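Local coordinates for protein arginine kinase (Anthopleura japonica, PDB 4RF6) that catalyses the reversible transfer of a phosphoryl group from ATP to L-arginine, giving phosphoarginine and ADP, at residues 144-156 with 204-216. Numbering follows the deposited sequence.
Sequences APGVTKAHRLEIE and AAGINKEWPEGRG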
loop_
_atom_site.group_PDB
_atom_site.type_symbol
_atom_site.label_atom_id
_atom_site.label_comp_id
_atom_site.label_asym_id
_atom_site.label_seq_id
_atom_site.Cartn_x
_atom_site.Cartn_y
_atom_site.Cartn_z
ATOM N N ALA A 144 -8.597 3.107 32.015
ATOM C CA ALA A 144 -8.808 1.678 31.757
ATOM C C ALA A 144 -8.472 0.701 32.905
ATOM O O ALA A 144 -9.173 -0.303 33.077
ATOM C CB ALA A 144 -8.102 1.257 30.475
ATOM N N PRO A 145 -7.399 0.966 33.679
ATOM C CA PRO A 145 -7.131 0.006 34.757
ATOM C C PRO A 145 -8.109 0.111 35.925
ATOM O O PRO A 145 -8.163 -0.814 36.736
ATOM C CB PRO A 145 -5.728 0.397 35.242
ATOM C CG PRO A 145 -5.129 1.216 34.132
ATOM C CD PRO A 145 -6.288 1.925 33.512
ATOM N N GLY A 146 -8.856 1.210 36.026
ATOM C CA GLY A 146 -9.744 1.406 37.166
ATOM C C GLY A 146 -11.221 1.602 36.846
ATOM O O GLY A 146 -12.072 1.643 37.751
ATOM N N VAL A 147 -11.536 1.734 35.561
ATOM C CA VAL A 147 -12.919 1.942 35.132
ATOM C C VAL A 147 -13.827 0.786 35.599
ATOM O O VAL A 147 -13.425 -0.378 35.582
ATOM C CB VAL A 147 -13.004 2.119 33.598
ATOM C CG1 VAL A 147 -12.688 0.809 32.877
ATOM C CG2 VAL A 147 -14.370 2.629 33.190
ATOM N N THR A 148 -15.041 1.111 36.044
ATOM C CA THR A 148 -15.994 0.088 36.469
ATOM C C THR A 148 -16.648 -0.591 35.268
ATOM O O THR A 148 -16.645 -0.055 34.159
ATOM C CB THR A 148 -17.104 0.661 37.354
ATOM O OG1 THR A 148 -17.929 1.533 36.572
ATOM C CG2 THR A 148 -16.513 1.431 38.529
ATOM N N LYS A 149 -17.208 -1.769 35.512
ATOM C CA LYS A 149 -17.884 -2.572 34.495
ATOM C C LYS A 149 -18.991 -1.780 33.798
ATOM O O LYS A 149 -19.094 -1.785 32.570
ATOM C CB LYS A 149 -18.448 -3.825 35.172
ATOM C CG LYS A 149 -19.251 -4.777 34.300
ATOM C CD LYS A 149 -19.464 -6.079 35.069
ATOM C CE LYS A 149 -20.491 -6.988 34.429
ATOM N NZ LYS A 149 -20.104 -7.452 33.069
ATOM N N ALA A 150 -19.800 -1.086 34.593
ATOM C CA ALA A 150 -20.916 -0.288 34.084
ATOM C C ALA A 150 -20.443 0.901 33.253
ATOM O O ALA A 150 -21.049 1.257 32.238
ATOM C CB ALA A 150 -21.776 0.194 35.240
ATOM N N HIS A 151 -19.374 1.539 33.702
ATOM C CA HIS A 151 -18.883 2.728 33.027
ATOM C C HIS A 151 -18.192 2.412 31.698
ATOM O O HIS A 151 -18.257 3.208 30.757
ATOM C CB HIS A 151 -17.979 3.538 33.962
ATOM C CG HIS A 151 -18.732 4.314 34.998
ATOM N ND1 HIS A 151 -18.106 4.994 36.022
ATOM C CD2 HIS A 151 -20.060 4.525 35.163
ATOM C CE1 HIS A 151 -19.017 5.585 36.775
ATOM N NE2 HIS A 151 -20.210 5.316 36.276
ATOM N N ARG A 152 -17.536 1.257 31.620
ATOM C CA ARG A 152 -16.938 0.814 30.364
ATOM C C ARG A 152 -18.033 0.674 29.305
ATOM O O ARG A 152 -17.842 1.023 28.135
ATOM C CB ARG A 152 -16.205 -0.521 30.559
ATOM C CG ARG A 152 -15.435 -0.996 29.329
ATOM C CD ARG A 152 -14.823 -2.386 29.534
ATOM N NE ARG A 152 -13.664 -2.352 30.426
ATOM C CZ ARG A 152 -13.664 -2.776 31.688
ATOM N NH1 ARG A 152 -14.761 -3.289 32.229
ATOM N NH2 ARG A 152 -12.556 -2.684 32.415
ATOM N N LEU A 153 -19.189 0.177 29.732
ATOM C CA LEU A 153 -20.323 -0.011 28.834
ATOM C C LEU A 153 -20.918 1.328 28.409
ATOM O O LEU A 153 -21.309 1.513 27.250
ATOM C CB LEU A 153 -21.378 -0.891 29.509
ATOM C CG LEU A 153 -20.930 -2.339 29.672
ATOM C CD1 LEU A 153 -21.830 -3.101 30.626
ATOM C CD2 LEU A 153 -20.914 -3.010 28.311
ATOM N N GLU A 154 -20.977 2.263 29.351
ATOM C CA GLU A 154 -21.484 3.602 29.074
ATOM C C GLU A 154 -20.551 4.335 28.113
ATOM O O GLU A 154 -20.996 5.096 27.250
ATOM C CB GLU A 154 -21.631 4.384 30.379
ATOM C CG GLU A 154 -22.245 5.765 30.229
ATOM C CD GLU A 154 -22.623 6.363 31.568
ATOM O OE1 GLU A 154 -23.456 5.757 32.275
ATOM O OE2 GLU A 154 -22.076 7.428 31.915
ATOM N N ILE A 155 -19.252 4.096 28.268
ATOM C CA ILE A 155 -18.248 4.682 27.381
ATOM C C ILE A 155 -18.409 4.150 25.957
ATOM O O ILE A 155 -18.456 4.930 25.008
ATOM C CB ILE A 155 -16.817 4.397 27.881
ATOM C CG1 ILE A 155 -16.484 5.260 29.098
ATOM C CG2 ILE A 155 -15.800 4.654 26.779
ATOM C CD1 ILE A 155 -15.277 4.759 29.893
ATOM N N GLU A 156 -18.486 2.828 25.815
ATOM C CA GLU A 156 -18.681 2.212 24.505
ATOM C C GLU A 156 -19.906 2.812 23.827
ATOM O O GLU A 156 -19.863 3.196 22.655
ATOM C CB GLU A 156 -18.867 0.696 24.628
ATOM C CG GLU A 156 -19.224 0.013 23.295
ATOM C CD GLU A 156 -19.656 -1.438 23.455
ATOM O OE1 GLU A 156 -19.509 -2.215 22.481
ATOM O OE2 GLU A 156 -20.153 -1.799 24.545
ATOM N N ALA A 204 -1.739 -7.763 34.166
ATOM C CA ALA A 204 -1.287 -7.420 35.515
ATOM C C ALA A 204 -1.691 -6.003 35.932
ATOM O O ALA A 204 -1.721 -5.679 37.123
ATOM C CB ALA A 204 0.219 -7.606 35.634
ATOM N N ALA A 205 -1.986 -5.161 34.947
ATOM C CA ALA A 205 -2.388 -3.779 35.197
ATOM C C ALA A 205 -3.855 -3.683 35.616
ATOM O O ALA A 205 -4.304 -2.634 36.096
ATOM C CB ALA A 205 -2.142 -2.936 33.962
ATOM N N GLY A 206 -4.595 -4.773 35.415
ATOM C CA GLY A 206 -6.015 -4.815 35.729
ATOM C C GLY A 206 -6.868 -4.380 34.550
ATOM O O GLY A 206 -8.085 -4.217 34.672
ATOM N N ILE A 207 -6.222 -4.204 33.400
ATOM C CA ILE A 207 -6.876 -3.651 32.212
ATOM C C ILE A 207 -7.797 -4.665 31.516
ATOM O O ILE A 207 -8.788 -4.290 30.878
ATOM C CB ILE A 207 -5.818 -3.037 31.254
ATOM C CG1 ILE A 207 -5.282 -1.732 31.854
ATOM C CG2 ILE A 207 -6.380 -2.773 29.853
ATOM C CD1 ILE A 207 -4.083 -1.139 31.113
ATOM N N ASN A 208 -7.491 -5.950 31.681
ATOM C CA ASN A 208 -8.264 -7.016 31.051
ATOM C C ASN A 208 -9.605 -7.342 31.702
ATOM O O ASN A 208 -10.320 -8.212 31.208
ATOM C CB ASN A 208 -7.433 -8.301 30.965
ATOM C CG ASN A 208 -6.562 -8.353 29.725
ATOM O OD1 ASN A 208 -6.818 -7.655 28.746
ATOM N ND2 ASN A 208 -5.525 -9.186 29.761
ATOM N N LYS A 209 -9.942 -6.670 32.804
ATOM C CA LYS A 209 -11.174 -6.977 33.536
ATOM C C LYS A 209 -12.413 -6.982 32.634
ATOM O O LYS A 209 -12.555 -6.137 31.741
ATOM C CB LYS A 209 -11.380 -6.026 34.726
ATOM C CG LYS A 209 -10.385 -6.226 35.874
ATOM C CD LYS A 209 -10.859 -5.563 37.173
ATOM C CE LYS A 209 -10.886 -4.038 37.076
ATOM N NZ LYS A 209 -9.539 -3.429 36.828
ATOM N N GLU A 210 -13.286 -7.960 32.873
ATOM C CA GLU A 210 -14.521 -8.170 32.108
ATOM C C GLU A 210 -14.346 -8.439 30.607
ATOM O O GLU A 210 -15.302 -8.263 29.848
ATOM C CB GLU A 210 -15.512 -7.004 32.299
ATOM C CG GLU A 210 -15.572 -6.389 33.695
ATOM C CD GLU A 210 -15.977 -7.367 34.790
ATOM O OE1 GLU A 210 -15.762 -7.028 35.972
ATOM O OE2 GLU A 210 -16.510 -8.452 34.479
ATOM N N TRP A 211 -13.155 -8.863 30.178
ATOM C CA TRP A 211 -12.912 -9.114 28.753
ATOM C C TRP A 211 -13.956 -10.061 28.153
ATOM O O TRP A 211 -14.286 -11.081 28.757
ATOM C CB TRP A 211 -11.512 -9.695 28.521
ATOM C CG TRP A 211 -11.220 -9.883 27.069
ATOM C CD1 TRP A 211 -11.436 -11.009 26.317
ATOM C CD2 TRP A 211 -10.686 -8.902 26.175
ATOM N NE1 TRP A 211 -11.059 -10.784 25.015
ATOM C CE2 TRP A 211 -10.598 -9.497 24.901
ATOM C CE3 TRP A 211 -10.270 -7.575 26.332
ATOM C CZ2 TRP A 211 -10.115 -8.806 23.788
ATOM C CZ3 TRP A 211 -9.789 -6.894 25.229
ATOM C CH2 TRP A 211 -9.708 -7.511 23.976
ATOM N N PRO A 212 -14.477 -9.738 26.953
ATOM C CA PRO A 212 -14.194 -8.602 26.070
ATOM C C PRO A 212 -15.313 -7.569 26.082
ATOM O O PRO A 212 -15.483 -6.836 25.106
ATOM C CB PRO A 212 -14.175 -9.265 24.696
ATOM C CG PRO A 212 -15.297 -10.293 24.811
ATOM C CD PRO A 212 -15.328 -10.734 26.271
ATOM N N GLU A 213 -16.075 -7.527 27.167
ATOM C CA GLU A 213 -17.198 -6.607 27.293
ATOM C C GLU A 213 -16.789 -5.149 27.072
ATOM O O GLU A 213 -15.792 -4.687 27.628
ATOM C CB GLU A 213 -17.821 -6.755 28.682
ATOM C CG GLU A 213 -19.002 -5.852 28.949
ATOM C CD GLU A 213 -19.722 -6.203 30.238
ATOM O OE1 GLU A 213 -19.250 -5.782 31.312
ATOM O OE2 GLU A 213 -20.753 -6.904 30.172
ATOM N N GLY A 214 -17.557 -4.427 26.261
ATOM C CA GLY A 214 -17.332 -3.001 26.081
ATOM C C GLY A 214 -16.185 -2.656 25.149
ATOM O O GLY A 214 -15.922 -1.476 24.901
ATOM N N ARG A 215 -15.488 -3.673 24.649
ATOM C CA ARG A 215 -14.424 -3.465 23.668
ATOM C C ARG A 215 -14.997 -3.513 22.261
ATOM O O ARG A 215 -15.945 -4.266 21.988
ATOM C CB ARG A 215 -13.322 -4.517 23.803
ATOM C CG ARG A 215 -12.330 -4.268 24.930
ATOM C CD ARG A 215 -12.930 -4.604 26.284
ATOM N NE ARG A 215 -11.940 -4.567 27.360
ATOM C CZ ARG A 215 -12.168 -4.994 28.596
ATOM N NH1 ARG A 215 -11.211 -4.923 29.511
ATOM N NH2 ARG A 215 -13.355 -5.496 28.913
ATOM N N GLY A 216 -14.432 -2.714 21.363
ATOM C CA GLY A 216 -14.947 -2.656 20.013
ATOM C C GLY A 216 -13.990 -2.029 19.024
ATOM O O GLY A 216 -12.987 -1.416 19.400
HETATM O O HOH W 1 -10.016 -1.945 31.340
HETATM O O HOH W 2 -10.831 -1.558 35.039
HETATM O O HOH W 3 -17.605 -3.628 31.175
HETATM O O HOH W 4 -18.277 -9.479 32.672
HETATM O O HOH W 5 -19.846 -4.652 24.681
#
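Arg152 and Arg215 meet in a stacked guanidinium pair where the start of helix 149-163 packs on the turn-rich loop between helix 200-205 and strand 216-220, in the first of the two phosphagen kinase C-terminal domains. The planes are 4° apart and the centres 4.1 Å apart, an example of how like charges can lie face to face when carbonyls and water hold their rims. Arg215 grips Lys209 O end-on through NH1 and NH2 and sends NH2 to Glu213 O, a bond in the carbonyl plane; Trp211 CE3 lies over the rim of its opposite face. On Arg152, a bend at chi3 (-74°) turns the guanidinium over Arg215, and waters at its edge join NH2 to Ala144 O and Ile207 O, and NH1 to Lys149 O and Glu213 OE1. The carboxylates of Glu210 and Glu213, near Arg152 but not touching its guanidinium nitrogens, probably offset part of the like charge.

Toward the surface, Lys149 NZ forms a hydrogen-bonded salt bridge with Glu213 OE1 (2.6 Å), on the syn side but tilted from the carboxylate plane, while Glu210 OE2 completes the network by a long salt bridge. Leu153 CD2 rests on Glu213 CG, 3.5 Å away. At the other end, Lys209 curls back so that NZ donates to Pro145 O at 3.0 Å, from above the carbonyl plane, and to Gly206 O. Pro145 CG lies 3.7 Å from Ile207 CG1, side by side; Ile207 also approaches Glu232, a probable substrate-binding residue.

Together they pack an N-capped helix start on the loop of successive beta turns leading into strand 216-220 of the antiparallel sheet, in the C-terminal catalytic domain of the ATP:guanido phosphotransferase family.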